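Local coordinates for capsid protein (Macrobrachium rosenbergii nodavirus, PDB 5YKX), which probably forms the protruding domain of the nodavirus shell, a beta-rich domain that pairs into dimeric spikes on the particle surface, at residues Q31-L36 / A96-V101; F42-Y47 / G84-Q89. One frame throughout, in Å; residues are numbered along the deposited sequence.

How the contacts relate
Both contacts are antiparallel strand pairs of one jelly-roll domain, but they lie in different layers of it. Contact 1 joins strand 26-33, outermost in the chain, to strand 96-104; it is partly buried, and its outer face bears polar side chains, a cadmium ion and a sulfate. Contact 2 joins strands 41-51 and 79-89, is largely buried and mainly apolar, and turns its outer face to the second subunit. Their inner faces meet in the core, where A96 packs on F88, I33 on I44 and F98 on I86, while L36 reaches F42. Along the chain both strands of contact 2 fall between the two of contact 1, 26-33 leading into 41-51 and 79-89 into 96-104.

Contact 1 of 2, residues Q31-L36 / A96-V101; sequences QDITGL and ATFTLV. With CD (cadmium ion), chain E; SO4 (sulfate ion), chain G.
I33 lies against F98 on the inward face of this antiparallel strand pair, and its longer branch runs out along one edge carbon of that ring. I33 CB stands 4.0 Å from A96 O. Next, I33 CG1, set beside the backbone N by a chi1 of -64°, comes within 3.8 Å of F98 CE1; the extended chain then carries I33 CD1 to 3.4 Å from F98 CE1 as well, an approach oblique to the ring. Q31 adds its CB against L100 CD1 on this face, but its amide turns away from the strand pair and is held by the backbone of N18 and V20. Beneath these side chains the backbones bond twice at Q31-F98 and twice at I33-A96, the I33 N to A96 O bond being short at 2.7 Å and nearly straight at 169°. In the jelly roll, strand 26-33 thereby forms the border of a four-stranded layer that continues through 96-104 to strand 57-62. The opposite face is polar. D32 and T97 run side by side at a non-hydrogen-bonded pair, and T97 OG1 donates to D32 OD1 over 2.5 Å, arriving from above the carboxylate plane by 41°. The backbone of T97 serves the metal: its O binds cadmium at 2.4 Å, and its N donates to a water that is itself a cadmium ligand. A second water and C63 SG join them; the sulfate oxygen modelled on the ion sits too close for its distance to be trusted. T99 OG1 donates to sulfate O4 at 2.9 Å, and N64 N also bonds this sulfate.

Contact 2 of 2, residues F42-Y47 / G84-Q89; sequences FIIVPY and GYISFQ
The ring of F88 receives CB of F42 over one face, 4.1 Å from its centroid, a CH-pi contact 29° off the ring normal. In the plane of the same ring, at its edge, lies I86 O. The F42 ring is nearly parallel to it, the planes meeting at 21°, but the two are slid apart with centroids 5.6 Å from each other and hardly overlap. F88 reaches this place because CG takes the crowded position between its own backbone N and carbonyl carbon (chi1 67°), which swings the ring toward the opposing strand; F98 stacks on it edge-to-face. I44 CG2 is wedged obliquely beside the ring, 3.9 Å from F88 CE1, and 3.7 Å from I86 CB. This aromatic and aliphatic face looks into the jelly roll, where 41-51 lies between 114-121 and 79-89 as in a BIDG sheet and 79-89 also pairs with 71-75; L36 and W19 close over F42 and I44. Paired backbone bonds at F42-F88 and I44-I86 hold the register, F42 N reaching F88 O at 3.0 Å. P46 offers no N-H, and its CD rests 3.2 Å from G84 O. The other face belongs to I43, S87 and Y85. I43 CD1 approaches the Y85 ring obliquely, 3.9 Å from CD2, while V45 CG1 meets Y85 CB at 4.0 Å. The phenol then leaves this strand pair: its OH is hydrogen-bonded to D14 of the second subunit, and A13 and Y11 of that subunit pack on I43 and S87, placing this face at the dimer interface.

Contact 1 of 2, residues Q31-L36 / A96-V101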
ATOM      1  N   GLN B  31       6.940 -17.615   5.446  1.00 23.20           N
ATOM      2  CA  GLN B  31       7.518 -16.680   6.343  1.00 23.89           C
ATOM      3  C   GLN B  31       6.470 -16.350   7.387  1.00 25.14           C
ATOM      4  O   GLN B  31       5.264 -16.200   7.053  1.00 22.29           O
ATOM      5  CB  GLN B  31       8.002 -15.392   5.638  1.00 24.79           C
ATOM      6  CG  GLN B  31       8.653 -14.468   6.603  1.00 24.50           C
ATOM      7  CD  GLN B  31       9.404 -13.332   5.925  1.00 25.67           C
ATOM      8  OE1 GLN B  31       9.916 -13.482   4.844  1.00 24.93           O
ATOM      9  NE2 GLN B  31       9.499 -12.200   6.611  1.00 24.89           N
ATOM     10  N   ASP B  32       6.906 -16.305   8.663  1.00 26.35           N
ATOM     11  CA  ASP B  32       6.009 -16.019   9.772  1.00 28.14           C
ATOM     12  C   ASP B  32       6.206 -14.570  10.122  1.00 29.46           C
ATOM     13  O   ASP B  32       7.300 -14.064  10.063  1.00 29.58           O
ATOM     14  CB  ASP B  32       6.314 -16.827  11.021  1.00 33.72           C
ATOM     15  CG  ASP B  32       6.125 -18.325  10.815  1.00 38.68           C
ATOM     16  OD1 ASP B  32       5.313 -18.804   9.954  1.00 39.35           O
ATOM     17  OD2 ASP B  32       6.825 -19.028  11.553  1.00 48.43           O
ATOM     18  N   ILE B  33       5.119 -13.915  10.433  1.00 27.03           N
ATOM     19  CA  ILE B  33       5.176 -12.583  11.044  1.00 28.09           C
ATOM     20  C   ILE B  33       4.640 -12.822  12.480  1.00 28.82           C
ATOM     21  O   ILE B  33       3.638 -13.497  12.641  1.00 29.57           O
ATOM     22  CB  ILE B  33       4.279 -11.574  10.302  1.00 29.21           C
ATOM     23  CG1 ILE B  33       4.808 -11.383   8.897  1.00 32.61           C
ATOM     24  CG2 ILE B  33       4.236 -10.229  11.085  1.00 31.81           C
ATOM     25  CD1 ILE B  33       3.958 -10.466   8.044  1.00 33.50           C
ATOM     26  N   THR B  34       5.250 -12.140  13.430  1.00 27.80           N
ATOM     27  CA  THR B  34       5.176 -12.435  14.846  1.00 34.32           C
ATOM     28  C   THR B  34       5.088 -11.136  15.662  1.00 32.76           C
ATOM     29  O   THR B  34       5.387 -10.082  15.153  1.00 30.66           O
ATOM     30  CB  THR B  34       6.487 -13.243  15.031  1.00 38.61           C
ATOM     31  OG1 THR B  34       6.180 -14.527  15.496  1.00 50.33           O
ATOM     32  CG2 THR B  34       7.572 -12.530  15.633  1.00 32.38           C
ATOM     33  N   GLY B  35       4.616 -11.193  16.904  1.00 30.90           N
ATOM     34  CA  GLY B  35       4.508 -10.003  17.728  1.00 29.21           C
ATOM     35  C   GLY B  35       3.292  -9.161  17.431  1.00 31.02           C
ATOM     36  O   GLY B  35       3.249  -8.020  17.793  1.00 33.17           O
ATOM     37  N   LEU B  36       2.289  -9.697  16.758  1.00 30.42           N
ATOM     38  CA  LEU B  36       1.060  -8.949  16.520  1.00 30.41           C
ATOM     39  C   LEU B  36       0.102  -9.060  17.723  1.00 34.39           C
ATOM     40  O   LEU B  36       0.153 -10.035  18.424  1.00 29.61           O
ATOM     41  CB  LEU B  36       0.341  -9.540  15.295  1.00 29.33           C
ATOM     42  CG  LEU B  36       1.170  -9.434  14.001  1.00 33.93           C
ATOM     43  CD1 LEU B  36       0.590 -10.265  12.876  1.00 31.38           C
ATOM     44  CD2 LEU B  36       1.261  -7.977  13.603  1.00 32.36           C
ATOM     45  N   ALA B  96       1.166 -14.917  12.194  1.00 25.77           N
ATOM     46  CA  ALA B  96       0.581 -15.288  10.957  1.00 25.86           C
ATOM     47  C   ALA B  96       1.682 -15.770  10.027  1.00 24.59           C
ATOM     48  O   ALA B  96       2.808 -15.316  10.095  1.00 26.03           O
ATOM     49  CB  ALA B  96      -0.164 -14.134  10.339  1.00 27.68           C
ATOM     50  N   THR B  97       1.297 -16.660   9.117  1.00 23.41           N
ATOM     51  CA  THR B  97       2.199 -17.247   8.140  1.00 24.68           C
ATOM     52  C   THR B  97       1.775 -16.963   6.713  1.00 23.92           C
ATOM     53  O   THR B  97       0.606 -16.872   6.428  1.00 23.83           O
ATOM     54  CB  THR B  97       2.254 -18.774   8.389  1.00 28.83           C
ATOM     55  OG1 THR B  97       2.800 -18.951   9.696  1.00 29.56           O
ATOM     56  CG2 THR B  97       3.260 -19.427   7.424  1.00 33.75           C
ATOM     57  N   PHE B  98       2.758 -16.769   5.823  1.00 25.39           N
ATOM     58  CA  PHE B  98       2.487 -16.420   4.401  1.00 22.27           C
ATOM     59  C   PHE B  98       3.287 -17.333   3.532  1.00 19.08           C
ATOM     60  O   PHE B  98       4.361 -17.793   3.927  1.00 23.12           O
ATOM     61  CB  PHE B  98       2.856 -14.962   4.178  1.00 22.91           C
ATOM     62  CG  PHE B  98       2.060 -14.050   5.046  1.00 23.94           C
ATOM     63  CD1 PHE B  98       2.520 -13.737   6.324  1.00 21.31           C
ATOM     64  CD2 PHE B  98       0.800 -13.620   4.651  1.00 25.33           C
ATOM     65  CE1 PHE B  98       1.755 -12.963   7.181  1.00 23.78           C
ATOM     66  CE2 PHE B  98       0.056 -12.778   5.508  1.00 27.68           C
ATOM     67  CZ  PHE B  98       0.538 -12.473   6.762  1.00 25.76           C
ATOM     68  N   THR B  99       2.735 -17.649   2.415  1.00 18.67           N
ATOM     69  CA  THR B  99       3.386 -18.370   1.365  1.00 20.30           C
ATOM     70  C   THR B  99       3.934 -17.447   0.296  1.00 23.99           C
ATOM     71  O   THR B  99       3.208 -16.585  -0.219  1.00 19.61           O
ATOM     72  CB  THR B  99       2.400 -19.296   0.660  1.00 23.75           C
ATOM     73  OG1 THR B  99       1.792 -20.151   1.670  1.00 29.17           O
ATOM     74  CG2 THR B  99       3.095 -20.147  -0.366  1.00 27.18           C
ATOM     75  N   LEU B 100       5.221 -17.654  -0.007  1.00 21.77           N
ATOM     76  CA  LEU B 100       5.907 -16.881  -1.072  1.00 22.18           C
ATOM     77  C   LEU B 100       6.284 -17.742  -2.195  1.00 22.52           C
ATOM     78  O   LEU B 100       6.837 -18.803  -1.968  1.00 23.66           O
ATOM     79  CB  LEU B 100       7.137 -16.199  -0.467  1.00 20.84           C
ATOM     80  CG  LEU B 100       6.904 -15.156   0.655  1.00 22.16           C
ATOM     81  CD1 LEU B 100       6.920 -15.770   2.024  1.00 23.71           C
ATOM     82  CD2 LEU B 100       8.065 -14.141   0.630  1.00 25.09           C
ATOM     83  N   VAL B 101       5.972 -17.323  -3.406  1.00 20.77           N
ATOM     84  CA  VAL B 101       6.387 -17.962  -4.660  1.00 20.75           C
ATOM     85  C   VAL B 101       7.148 -16.904  -5.465  1.00 22.42           C
ATOM     86  O   VAL B 101       6.643 -15.774  -5.706  1.00 18.17           O
ATOM     87  CB  VAL B 101       5.194 -18.470  -5.452  1.00 22.07           C
ATOM     88  CG1 VAL B 101       5.638 -19.154  -6.733  1.00 29.13           C
ATOM     89  CG2 VAL B 101       4.345 -19.402  -4.607  1.00 26.22           C
TER
HETATM   90 CD    CD E 202      -1.235 -18.343   6.485  0.81 22.89          CD
HETATM   91  S   SO4 G 204       0.343 -20.169   5.011  1.00 54.57           S
HETATM   92  O1  SO4 G 204      -0.014 -19.563   6.344  1.00 34.80           O
HETATM   93  O2  SO4 G 204      -0.820 -21.078   5.062  1.00 81.41           O
HETATM   94  O3  SO4 G 204       1.582 -21.030   4.648  1.00 42.12           O
HETATM   95  O4  SO4 G 204       0.025 -19.434   3.796  1.00 30.35           O
HETATM   96  O   HOH W   1      -1.157 -18.307   8.682  1.00 42.62           O
HETATM   97  O   HOH W   2      -2.265 -19.983   8.129  1.00 36.76           O

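Contact 2 of 2, residues F42-Y47 / G84-Q89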
ATOM      1  N   PHE B  42      -6.004  -7.500  10.693  1.00 23.73           N
ATOM      2  CA  PHE B  42      -5.028  -6.643  10.053  1.00 20.87           C
ATOM      3  C   PHE B  42      -5.206  -6.715   8.526  1.00 21.81           C
ATOM      4  O   PHE B  42      -5.820  -7.613   7.974  1.00 21.33           O
ATOM      5  CB  PHE B  42      -3.630  -7.138  10.312  1.00 22.94           C
ATOM      6  CG  PHE B  42      -3.253  -7.188  11.722  1.00 22.41           C
ATOM      7  CD1 PHE B  42      -2.659  -6.133  12.324  1.00 23.47           C
ATOM      8  CD2 PHE B  42      -3.553  -8.335  12.468  1.00 21.91           C
ATOM      9  CE1 PHE B  42      -2.341  -6.161  13.656  1.00 28.82           C
ATOM     10  CE2 PHE B  42      -3.201  -8.357  13.788  1.00 23.70           C
ATOM     11  CZ  PHE B  42      -2.604  -7.300  14.370  1.00 24.48           C
ATOM     12  N   ILE B  43      -4.560  -5.785   7.856  1.00 21.67           N
ATOM     13  CA  ILE B  43      -4.344  -5.913   6.415  1.00 20.40           C
ATOM     14  C   ILE B  43      -2.918  -5.606   6.129  1.00 18.92           C
ATOM     15  O   ILE B  43      -2.398  -4.590   6.636  1.00 19.01           O
ATOM     16  CB  ILE B  43      -5.316  -5.052   5.652  1.00 23.26           C
ATOM     17  CG1 ILE B  43      -5.141  -5.224   4.135  1.00 25.21           C
ATOM     18  CG2 ILE B  43      -5.286  -3.610   6.077  1.00 26.07           C
ATOM     19  CD1 ILE B  43      -6.344  -4.634   3.433  1.00 25.35           C
ATOM     20  N   ILE B  44      -2.291  -6.471   5.340  1.00 19.14           N
ATOM     21  CA  ILE B  44      -0.872  -6.253   4.930  1.00 18.99           C
ATOM     22  C   ILE B  44      -0.868  -5.807   3.491  1.00 18.61           C
ATOM     23  O   ILE B  44      -1.615  -6.344   2.691  1.00 19.18           O
ATOM     24  CB  ILE B  44       0.016  -7.478   5.205  1.00 20.65           C
ATOM     25  CG1 ILE B  44       1.433  -7.314   4.764  1.00 19.95           C
ATOM     26  CG2 ILE B  44      -0.499  -8.709   4.565  1.00 20.61           C
ATOM     27  CD1 ILE B  44       2.321  -8.408   5.432  1.00 26.30           C
ATOM     28  N   VAL B  45      -0.129  -4.724   3.224  1.00 18.74           N
ATOM     29  CA  VAL B  45      -0.009  -4.182   1.899  1.00 17.50           C
ATOM     30  C   VAL B  45       1.476  -4.070   1.534  1.00 17.83           C
ATOM     31  O   VAL B  45       2.338  -3.912   2.412  1.00 17.30           O
ATOM     32  CB  VAL B  45      -0.708  -2.810   1.742  1.00 20.57           C
ATOM     33  CG1 VAL B  45      -2.198  -2.877   2.030  1.00 20.67           C
ATOM     34  CG2 VAL B  45      -0.050  -1.768   2.630  1.00 22.26           C
ATOM     35  N   PRO B  46       1.774  -4.219   0.235  1.00 17.56           N
ATOM     36  CA  PRO B  46       3.136  -3.992  -0.243  1.00 16.26           C
ATOM     37  C   PRO B  46       3.461  -2.507  -0.246  1.00 15.45           C
ATOM     38  O   PRO B  46       2.556  -1.664  -0.419  1.00 15.38           O
ATOM     39  CB  PRO B  46       3.093  -4.479  -1.695  1.00 18.29           C
ATOM     40  CG  PRO B  46       1.618  -4.371  -2.131  1.00 17.69           C
ATOM     41  CD  PRO B  46       0.815  -4.533  -0.865  1.00 17.88           C
ATOM     42  N   TYR B  47       4.740  -2.175  -0.039  1.00 16.34           N
ATOM     43  CA  TYR B  47       5.233  -0.787  -0.405  1.00 17.57           C
ATOM     44  C   TYR B  47       6.600  -1.038  -1.043  1.00 17.89           C
ATOM     45  O   TYR B  47       7.100  -2.169  -1.087  1.00 18.10           O
ATOM     46  CB  TYR B  47       5.266   0.149   0.799  1.00 17.51           C
ATOM     47  CG  TYR B  47       6.432   0.011   1.745  1.00 18.08           C
ATOM     48  CD1 TYR B  47       7.585   0.763   1.553  1.00 18.17           C
ATOM     49  CD2 TYR B  47       6.411  -0.875   2.793  1.00 17.96           C
ATOM     50  CE1 TYR B  47       8.675   0.669   2.426  1.00 19.84           C
ATOM     51  CE2 TYR B  47       7.489  -0.997   3.671  1.00 17.59           C
ATOM     52  CZ  TYR B  47       8.619  -0.245   3.480  1.00 20.23           C
ATOM     53  OH  TYR B  47       9.686  -0.354   4.296  1.00 23.53           O
ATOM     54  N   GLY B  84      -1.890  -5.442  -4.669  1.00 19.82           N
ATOM     55  CA  GLY B  84      -2.635  -6.405  -3.872  1.00 17.92           C
ATOM     56  C   GLY B  84      -2.561  -6.114  -2.368  1.00 17.36           C
ATOM     57  O   GLY B  84      -2.169  -5.075  -1.889  1.00 16.22           O
ATOM     58  N   TYR B  85      -3.053  -7.063  -1.598  1.00 16.90           N
ATOM     59  CA  TYR B  85      -3.103  -6.940  -0.182  1.00 18.13           C
ATOM     60  C   TYR B  85      -3.485  -8.319   0.356  1.00 19.66           C
ATOM     61  O   TYR B  85      -3.942  -9.130  -0.381  1.00 19.01           O
ATOM     62  CB  TYR B  85      -4.147  -5.941   0.261  1.00 20.48           C
ATOM     63  CG  TYR B  85      -5.575  -6.261  -0.206  1.00 21.77           C
ATOM     64  CD1 TYR B  85      -6.071  -5.688  -1.373  1.00 22.45           C
ATOM     65  CD2 TYR B  85      -6.385  -7.191   0.491  1.00 23.06           C
ATOM     66  CE1 TYR B  85      -7.377  -5.989  -1.850  1.00 23.50           C
ATOM     67  CE2 TYR B  85      -7.682  -7.510   0.029  1.00 27.60           C
ATOM     68  CZ  TYR B  85      -8.163  -6.898  -1.112  1.00 26.58           C
ATOM     69  OH  TYR B  85      -9.396  -7.171  -1.572  1.00 32.67           O
ATOM     70  N   ILE B  86      -3.342  -8.517   1.662  1.00 18.12           N
ATOM     71  CA  ILE B  86      -3.901  -9.715   2.326  1.00 18.48           C
ATOM     72  C   ILE B  86      -4.530  -9.242   3.638  1.00 19.05           C
ATOM     73  O   ILE B  86      -3.881  -8.585   4.486  1.00 19.64           O
ATOM     74  CB  ILE B  86      -2.839 -10.817   2.630  1.00 19.40           C
ATOM     75  CG1 ILE B  86      -2.147 -11.306   1.368  1.00 19.50           C
ATOM     76  CG2 ILE B  86      -3.561 -12.016   3.298  1.00 21.08           C
ATOM     77  CD1 ILE B  86      -0.810 -11.936   1.636  1.00 20.84           C
ATOM     78  N   SER B  87      -5.819  -9.536   3.767  1.00 20.75           N
ATOM     79  CA  SER B  87      -6.591  -9.260   4.952  1.00 21.03           C
ATOM     80  C   SER B  87      -6.639 -10.541   5.778  1.00 21.21           C
ATOM     81  O   SER B  87      -7.001 -11.584   5.205  1.00 21.96           O
ATOM     82  CB  SER B  87      -8.020  -8.863   4.526  1.00 25.41           C
ATOM     83  OG  SER B  87      -8.637  -8.511   5.731  1.00 33.48           O
ATOM     84  N   PHE B  88      -6.185 -10.471   7.042  1.00 19.40           N
ATOM     85  CA  PHE B  88      -5.995 -11.691   7.827  1.00 23.85           C
ATOM     86  C   PHE B  88      -6.256 -11.404   9.286  1.00 22.74           C
ATOM     87  O   PHE B  88      -6.319 -10.265   9.710  1.00 24.85           O
ATOM     88  CB  PHE B  88      -4.590 -12.331   7.635  1.00 22.23           C
ATOM     89  CG  PHE B  88      -3.467 -11.498   8.188  1.00 20.75           C
ATOM     90  CD1 PHE B  88      -2.998 -10.365   7.481  1.00 19.50           C
ATOM     91  CD2 PHE B  88      -2.931 -11.777   9.413  1.00 20.76           C
ATOM     92  CE1 PHE B  88      -2.018  -9.561   8.008  1.00 20.39           C
ATOM     93  CE2 PHE B  88      -1.922 -10.970   9.948  1.00 21.47           C
ATOM     94  CZ  PHE B  88      -1.436  -9.897   9.211  1.00 23.17           C
ATOM     95  N   GLN B  89      -6.330 -12.452  10.081  1.00 25.35           N
ATOM     96  CA  GLN B  89      -6.500 -12.348  11.537  1.00 27.39           C
ATOM     97  C   GLN B  89      -5.280 -13.027  12.175  1.00 25.41           C
ATOM     98  O   GLN B  89      -4.953 -14.154  11.812  1.00 26.93           O
ATOM     99  CB  GLN B  89      -7.783 -13.148  11.926  1.00 28.31           C
ATOM    100  CG  GLN B  89      -8.049 -13.057  13.426  1.00 31.64           C
ATOM    101  CD  GLN B  89      -9.453 -13.529  13.844  1.00 36.58           C
ATOM    102  OE1 GLN B  89     -10.075 -14.328  13.197  1.00 36.30           O
ATOM    103  NE2 GLN B  89      -9.936 -12.977  14.905  1.00 40.03           N
TER